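Local coordinates for porin protein associated with imipenem resistance (Acinetobacter baumannii, PDB 4FUV), which forms an eight-stranded outer-membrane beta-barrel associated with imipenem resistance and probably takes part in the uptake of ornithine and imipenem, at residues N113-T117 and A129-G133; K179-S183 and V198-A202. All blocks are in the same frame, centred on the assembly; numbering follows the deposited sequence.

Contact 1 (N113-T117 and A129-G133); sequences NVDAT and AGADG
Ala116 and Gly133 bring their backbones to 4.1 Å between CA atoms where the chain running off the end of strand 95-114 crosses the turn after strand 125-129. Gly130 to Gly133 form a type I beta turn, closed by its own bond from Gly133 N to Gly130 O. The one hydrogen bond between the segments runs from Thr117 N to Ala129 O at 2.9 Å. It is bent, with 138° at the hydrogen, and the donor sits 42° above the carbonyl plane. Gly130 O, already used by the turn, also meets Ala116 CA at 3.4 Å in a CA-H...O contact, while Gly133 CA rests 3.5 Å from Val114 O. Gly133 has a positive phi, and with no side chain it can lie this close to that carbonyl.

Val114 holds CG1 anti to its backbone N (chi1 -179°), which carries this methyl to within 3.7 Å of Ala129 CB. The same Ala129 methyl also touches Asp115 O, so the apolar branch and the carbonyl meet it from one side. One residue on, the methyl of Ala116 reaches the turn, its CB 3.3 Å from Ala131 O. Asp115 turns its carboxylate from the turn and forms a salt bridge with Lys60.

The crossing illustrates how small residues let the end of strand 95-114 and its loop pass the turn after strand 125-129 almost backbone to backbone, at the far end of the long strands, its centre about 30 Å from the centre of the chain. Phe120 of strand 119-122 touches both Val114 and Ala129, adding an aromatic neighbour to that apolar contact. Ala129 O accepts a hydrogen bond from Thr189 of the second subunit, and the backbones of Val114 and Gly130 are bonded to Val134 of strand 134-144 and Ser185 of strand 177-187.

Contact 2 (K179-S183 and V198-A202); sequences KLVSS and VNAEA
Leu180 points from strand 177-187 onto helix 194-207; in this outer-membrane beta-barrel the helix follows that strand in the chain and folds back nearly antiparallel against it. The axes of the two short segments pass 7.9 Å apart at 165°, so the helix runs nearly back along the strand it covers.

The leucine can be followed outward atom by atom. Its CB touches two apolar groups one helical turn apart, 3.8 Å from Val198 CG1 and 3.9 Å from Ala202 CB, which lie roughly at right angles to each other as seen from it. Beyond CG the chain is fully extended, CD1 standing anti to CA (chi2 -180°). This sends CD1 over the helix backbone, 3.5 Å from Val198 O and equally far from Ala202 N. Those two atoms are themselves joined by a helical hydrogen bond, so the methyl lies against a polar pair whose bonding is already met within the helix. CD1 also touches Glu201 CB at 3.8 Å, so this one methyl meets Val198, Glu201 and Ala202. From the strand side, Ile136 of strand 134-144 packs on the same leucine.

Val122 of strand 119-122 touches both Val198 and Glu201 from outside the pair. The Glu201 carboxylate has its polar partner there too, OE1 accepting a hydrogen bond from the backbone N of Asn123, in the hairpin turn after strand 119-122. Val198 divides its branches between two strand residues: while CG1 serves Leu180, Val198 CG2 meets Ser182 CB at 3.8 Å, methyl against methylene.

How the contacts relate
Both contacts draw on the same neighbouring strands, yet they use them differently. Contact 1 is partly buried and joins the end of strand 95-114 and its loop to the turn after strand 125-129 through backbone atoms and small methyls, with Thr189 of the second subunit bonded to Ala129 O. Contact 2 lies at the surface, is touched by no other chain, and is apolar, Leu180 of the strand against Val198 and Ala202 of the helix. Strand 119-122 lends Phe120 to contact 1 and Val122 to contact 2, while strand 177-187 bonds to Gly130 in the first and bears Leu180 in the second. Their centres lie about 17 Å apart, their nearest atoms about 4 Å.

Contact 1 (N113-T117 and A129-G133)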
ATOM      1  N   ASN A 113      -3.045  18.484 -10.178  1.00 38.23           N
ATOM      2  CA  ASN A 113      -2.801  18.537 -11.612  1.00 41.53           C
ATOM      3  C   ASN A 113      -2.813  17.135 -12.212  1.00 41.32           C
ATOM      4  O   ASN A 113      -1.961  16.306 -11.901  1.00 44.42           O
ATOM      5  CB  ASN A 113      -1.470  19.234 -11.906  1.00 39.08           C
ATOM      6  CG  ASN A 113      -1.315  20.532 -11.133  1.00 50.85           C
ATOM      7  OD1 ASN A 113      -0.488  20.634 -10.212  1.00 52.33           O
ATOM      8  ND2 ASN A 113      -2.122  21.528 -11.485  1.00 36.62           N
ATOM      9  N   VAL A 114      -3.786  16.869 -13.071  1.00 41.64           N
ATOM     10  CA  VAL A 114      -3.929  15.541 -13.654  1.00 40.09           C
ATOM     11  C   VAL A 114      -3.346  15.511 -15.066  1.00 35.43           C
ATOM     12  O   VAL A 114      -3.767  16.285 -15.920  1.00 42.75           O
ATOM     13  CB  VAL A 114      -5.416  15.114 -13.665  1.00 35.61           C
ATOM     14  CG1 VAL A 114      -5.588  13.710 -14.243  1.00 26.65           C
ATOM     15  CG2 VAL A 114      -5.991  15.193 -12.254  1.00 34.01           C
ATOM     16  N   ASP A 115      -2.364  14.638 -15.300  1.00 29.76           N
ATOM     17  CA  ASP A 115      -1.781  14.482 -16.632  1.00 35.60           C
ATOM     18  C   ASP A 115      -2.844  14.101 -17.643  1.00 35.43           C
ATOM     19  O   ASP A 115      -3.823  13.426 -17.311  1.00 28.48           O
ATOM     20  CB  ASP A 115      -0.721  13.381 -16.671  1.00 42.60           C
ATOM     21  CG  ASP A 115       0.558  13.762 -15.968  1.00 50.99           C
ATOM     22  OD1 ASP A 115       0.805  14.972 -15.775  1.00 51.24           O
ATOM     23  OD2 ASP A 115       1.321  12.831 -15.630  1.00 49.45           O
ATOM     24  N   ALA A 116      -2.631  14.543 -18.880  1.00 35.48           N
ATOM     25  CA  ALA A 116      -3.434  14.137 -20.018  1.00 31.70           C
ATOM     26  C   ALA A 116      -3.576  12.611 -20.077  1.00 34.72           C
ATOM     27  O   ALA A 116      -2.593  11.894 -19.902  1.00 35.81           O
ATOM     28  CB  ALA A 116      -2.795  14.651 -21.297  1.00 30.09           C
ATOM     29  N   THR A 117      -4.804  12.153 -20.342  1.00 28.42           N
ATOM     30  CA  THR A 117      -5.184  10.737 -20.496  1.00 32.70           C
ATOM     31  C   THR A 117      -5.250   9.924 -19.210  1.00 35.65           C
ATOM     32  O   THR A 117      -5.538   8.729 -19.270  1.00 34.21           O
ATOM     33  CB  THR A 117      -4.283   9.945 -21.471  1.00 30.17           C
ATOM     34  OG1 THR A 117      -3.044   9.656 -20.820  1.00 35.40           O
ATOM     35  CG2 THR A 117      -4.028  10.725 -22.757  1.00 29.73           C
ATOM     36  N   ALA A 129      -8.818  12.530 -17.745  1.00 26.59           N
ATOM     37  CA  ALA A 129      -8.463  13.848 -18.258  1.00 27.27           C
ATOM     38  C   ALA A 129      -8.233  13.833 -19.770  1.00 31.33           C
ATOM     39  O   ALA A 129      -7.594  12.922 -20.303  1.00 29.51           O
ATOM     40  CB  ALA A 129      -7.226  14.370 -17.545  1.00 31.92           C
ATOM     41  N   GLY A 130      -8.736  14.859 -20.447  1.00 30.58           N
ATOM     42  CA  GLY A 130      -8.529  15.010 -21.878  1.00 29.25           C
ATOM     43  C   GLY A 130      -7.103  15.380 -22.242  1.00 29.73           C
ATOM     44  O   GLY A 130      -6.228  15.471 -21.378  1.00 31.79           O
ATOM     45  N   ALA A 131      -6.881  15.602 -23.535  1.00 32.21           N
ATOM     46  CA  ALA A 131      -5.558  15.864 -24.089  1.00 35.22           C
ATOM     47  C   ALA A 131      -4.820  17.035 -23.443  1.00 36.42           C
ATOM     48  O   ALA A 131      -3.593  17.076 -23.451  1.00 44.18           O
ATOM     49  CB  ALA A 131      -5.661  16.078 -25.613  1.00 34.13           C
ATOM     50  N   ASP A 132      -5.561  17.987 -22.890  1.00 34.21           N
ATOM     51  CA  ASP A 132      -4.937  19.171 -22.311  1.00 32.30           C
ATOM     52  C   ASP A 132      -4.805  19.087 -20.802  1.00 35.20           C
ATOM     53  O   ASP A 132      -4.397  20.049 -20.160  1.00 40.69           O
ATOM     54  CB  ASP A 132      -5.713  20.423 -22.686  1.00 40.08           C
ATOM     55  CG  ASP A 132      -5.647  20.718 -24.169  1.00 48.31           C
ATOM     56  OD1 ASP A 132      -4.620  20.371 -24.792  1.00 43.93           O
ATOM     57  OD2 ASP A 132      -6.627  21.281 -24.707  1.00 54.08           O
ATOM     58  N   GLY A 133      -5.153  17.937 -20.236  1.00 33.41           N
ATOM     59  CA  GLY A 133      -5.039  17.739 -18.800  1.00 29.05           C
ATOM     60  C   GLY A 133      -6.167  18.365 -18.004  1.00 29.90           C
ATOM     61  O   GLY A 133      -7.047  19.025 -18.547  1.00 37.52           O
TER

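Contact 2 (K179-S183 and V198-A202)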
ATOM      1  N   LYS A 179     -14.225  26.475  -1.480  1.00 29.66           N
ATOM      2  CA  LYS A 179     -14.348  26.866  -2.879  1.00 34.26           C
ATOM      3  C   LYS A 179     -13.524  25.861  -3.665  1.00 41.39           C
ATOM      4  O   LYS A 179     -12.313  25.722  -3.454  1.00 40.70           O
ATOM      5  CB  LYS A 179     -13.820  28.282  -3.101  1.00 37.87           C
ATOM      6  CG  LYS A 179     -14.180  28.884  -4.456  1.00 51.49           C
ATOM      7  N   LEU A 180     -14.204  25.117  -4.524  1.00 26.11           N
ATOM      8  CA  LEU A 180     -13.578  24.102  -5.356  1.00 34.94           C
ATOM      9  C   LEU A 180     -13.873  24.467  -6.806  1.00 34.37           C
ATOM     10  O   LEU A 180     -14.993  24.829  -7.125  1.00 39.44           O
ATOM     11  CB  LEU A 180     -14.196  22.740  -5.047  1.00 34.99           C
ATOM     12  CG  LEU A 180     -13.349  21.680  -4.367  1.00 47.67           C
ATOM     13  CD1 LEU A 180     -14.165  20.411  -4.169  1.00 39.27           C
ATOM     14  CD2 LEU A 180     -12.123  21.407  -5.214  1.00 62.97           C
ATOM     15  N   VAL A 181     -12.869  24.388  -7.672  1.00 33.49           N
ATOM     16  CA  VAL A 181     -13.042  24.706  -9.088  1.00 33.17           C
ATOM     17  C   VAL A 181     -12.132  23.809  -9.925  1.00 33.28           C
ATOM     18  O   VAL A 181     -11.012  23.491  -9.517  1.00 37.31           O
ATOM     19  CB  VAL A 181     -12.734  26.195  -9.375  1.00 33.78           C
ATOM     20  CG1 VAL A 181     -11.310  26.532  -8.973  1.00 41.23           C
ATOM     21  CG2 VAL A 181     -12.970  26.528 -10.845  1.00 48.30           C
ATOM     22  N   SER A 182     -12.622  23.374 -11.082  1.00 33.48           N
ATOM     23  CA  SER A 182     -11.813  22.570 -11.986  1.00 27.37           C
ATOM     24  C   SER A 182     -11.629  23.338 -13.279  1.00 32.53           C
ATOM     25  O   SER A 182     -12.435  24.199 -13.611  1.00 33.47           O
ATOM     26  CB  SER A 182     -12.486  21.218 -12.278  1.00 29.33           C
ATOM     27  OG  SER A 182     -13.616  21.376 -13.131  1.00 35.45           O
ATOM     28  N   SER A 183     -10.551  23.039 -13.989  1.00 33.52           N
ATOM     29  CA  SER A 183     -10.376  23.510 -15.343  1.00 37.49           C
ATOM     30  C   SER A 183      -9.932  22.321 -16.182  1.00 35.84           C
ATOM     31  O   SER A 183      -9.285  21.396 -15.671  1.00 36.90           O
ATOM     32  CB  SER A 183      -9.347  24.638 -15.401  1.00 44.05           C
ATOM     33  OG  SER A 183      -8.102  24.213 -14.886  1.00 58.03           O
ATOM     34  N   VAL A 198     -17.383  18.051  -8.984  1.00 31.93           N
ATOM     35  CA  VAL A 198     -16.571  18.996  -8.204  1.00 33.87           C
ATOM     36  C   VAL A 198     -17.396  19.773  -7.170  1.00 32.47           C
ATOM     37  O   VAL A 198     -17.039  19.830  -5.991  1.00 42.38           O
ATOM     38  CB  VAL A 198     -15.799  19.972  -9.116  1.00 33.28           C
ATOM     39  CG1 VAL A 198     -15.253  21.127  -8.316  1.00 33.76           C
ATOM     40  CG2 VAL A 198     -14.663  19.238  -9.818  1.00 36.77           C
ATOM     41  N   ASN A 199     -18.503  20.353  -7.622  1.00 26.48           N
ATOM     42  CA  ASN A 199     -19.485  21.012  -6.754  1.00 28.89           C
ATOM     43  C   ASN A 199     -20.114  20.096  -5.711  1.00 31.95           C
ATOM     44  O   ASN A 199     -20.467  20.543  -4.621  1.00 34.53           O
ATOM     45  CB  ASN A 199     -20.605  21.628  -7.603  1.00 35.29           C
ATOM     46  CG  ASN A 199     -20.128  22.801  -8.419  1.00 51.02           C
ATOM     47  OD1 ASN A 199     -19.109  23.412  -8.096  1.00 57.61           O
ATOM     48  ND2 ASN A 199     -20.864  23.134  -9.479  1.00 53.68           N
ATOM     49  N   ALA A 200     -20.288  18.823  -6.059  1.00 34.13           N
ATOM     50  CA  ALA A 200     -20.798  17.854  -5.100  1.00 34.66           C
ATOM     51  C   ALA A 200     -19.807  17.728  -3.954  1.00 34.96           C
ATOM     52  O   ALA A 200     -20.200  17.713  -2.792  1.00 38.12           O
ATOM     53  CB  ALA A 200     -21.008  16.517  -5.747  1.00 37.07           C
ATOM     54  N   GLU A 201     -18.522  17.655  -4.296  1.00 30.37           N
ATOM     55  CA  GLU A 201     -17.464  17.550  -3.292  1.00 30.67           C
ATOM     56  C   GLU A 201     -17.348  18.806  -2.431  1.00 28.06           C
ATOM     57  O   GLU A 201     -17.153  18.711  -1.230  1.00 31.59           O
ATOM     58  CB  GLU A 201     -16.127  17.202  -3.932  1.00 26.48           C
ATOM     59  CG  GLU A 201     -15.799  15.716  -3.802  1.00 47.64           C
ATOM     60  CD  GLU A 201     -14.397  15.394  -4.253  1.00 52.89           C
ATOM     61  OE1 GLU A 201     -14.059  14.199  -4.367  1.00 52.80           O
ATOM     62  OE2 GLU A 201     -13.630  16.345  -4.490  1.00 62.50           O
ATOM     63  N   ALA A 202     -17.494  19.971  -3.050  1.00 29.87           N
ATOM     64  CA  ALA A 202     -17.521  21.213  -2.296  1.00 36.18           C
ATOM     65  C   ALA A 202     -18.670  21.159  -1.300  1.00 36.78           C
ATOM     66  O   ALA A 202     -18.495  21.503  -0.132  1.00 38.85           O
ATOM     67  CB  ALA A 202     -17.655  22.420  -3.220  1.00 25.49           C
TER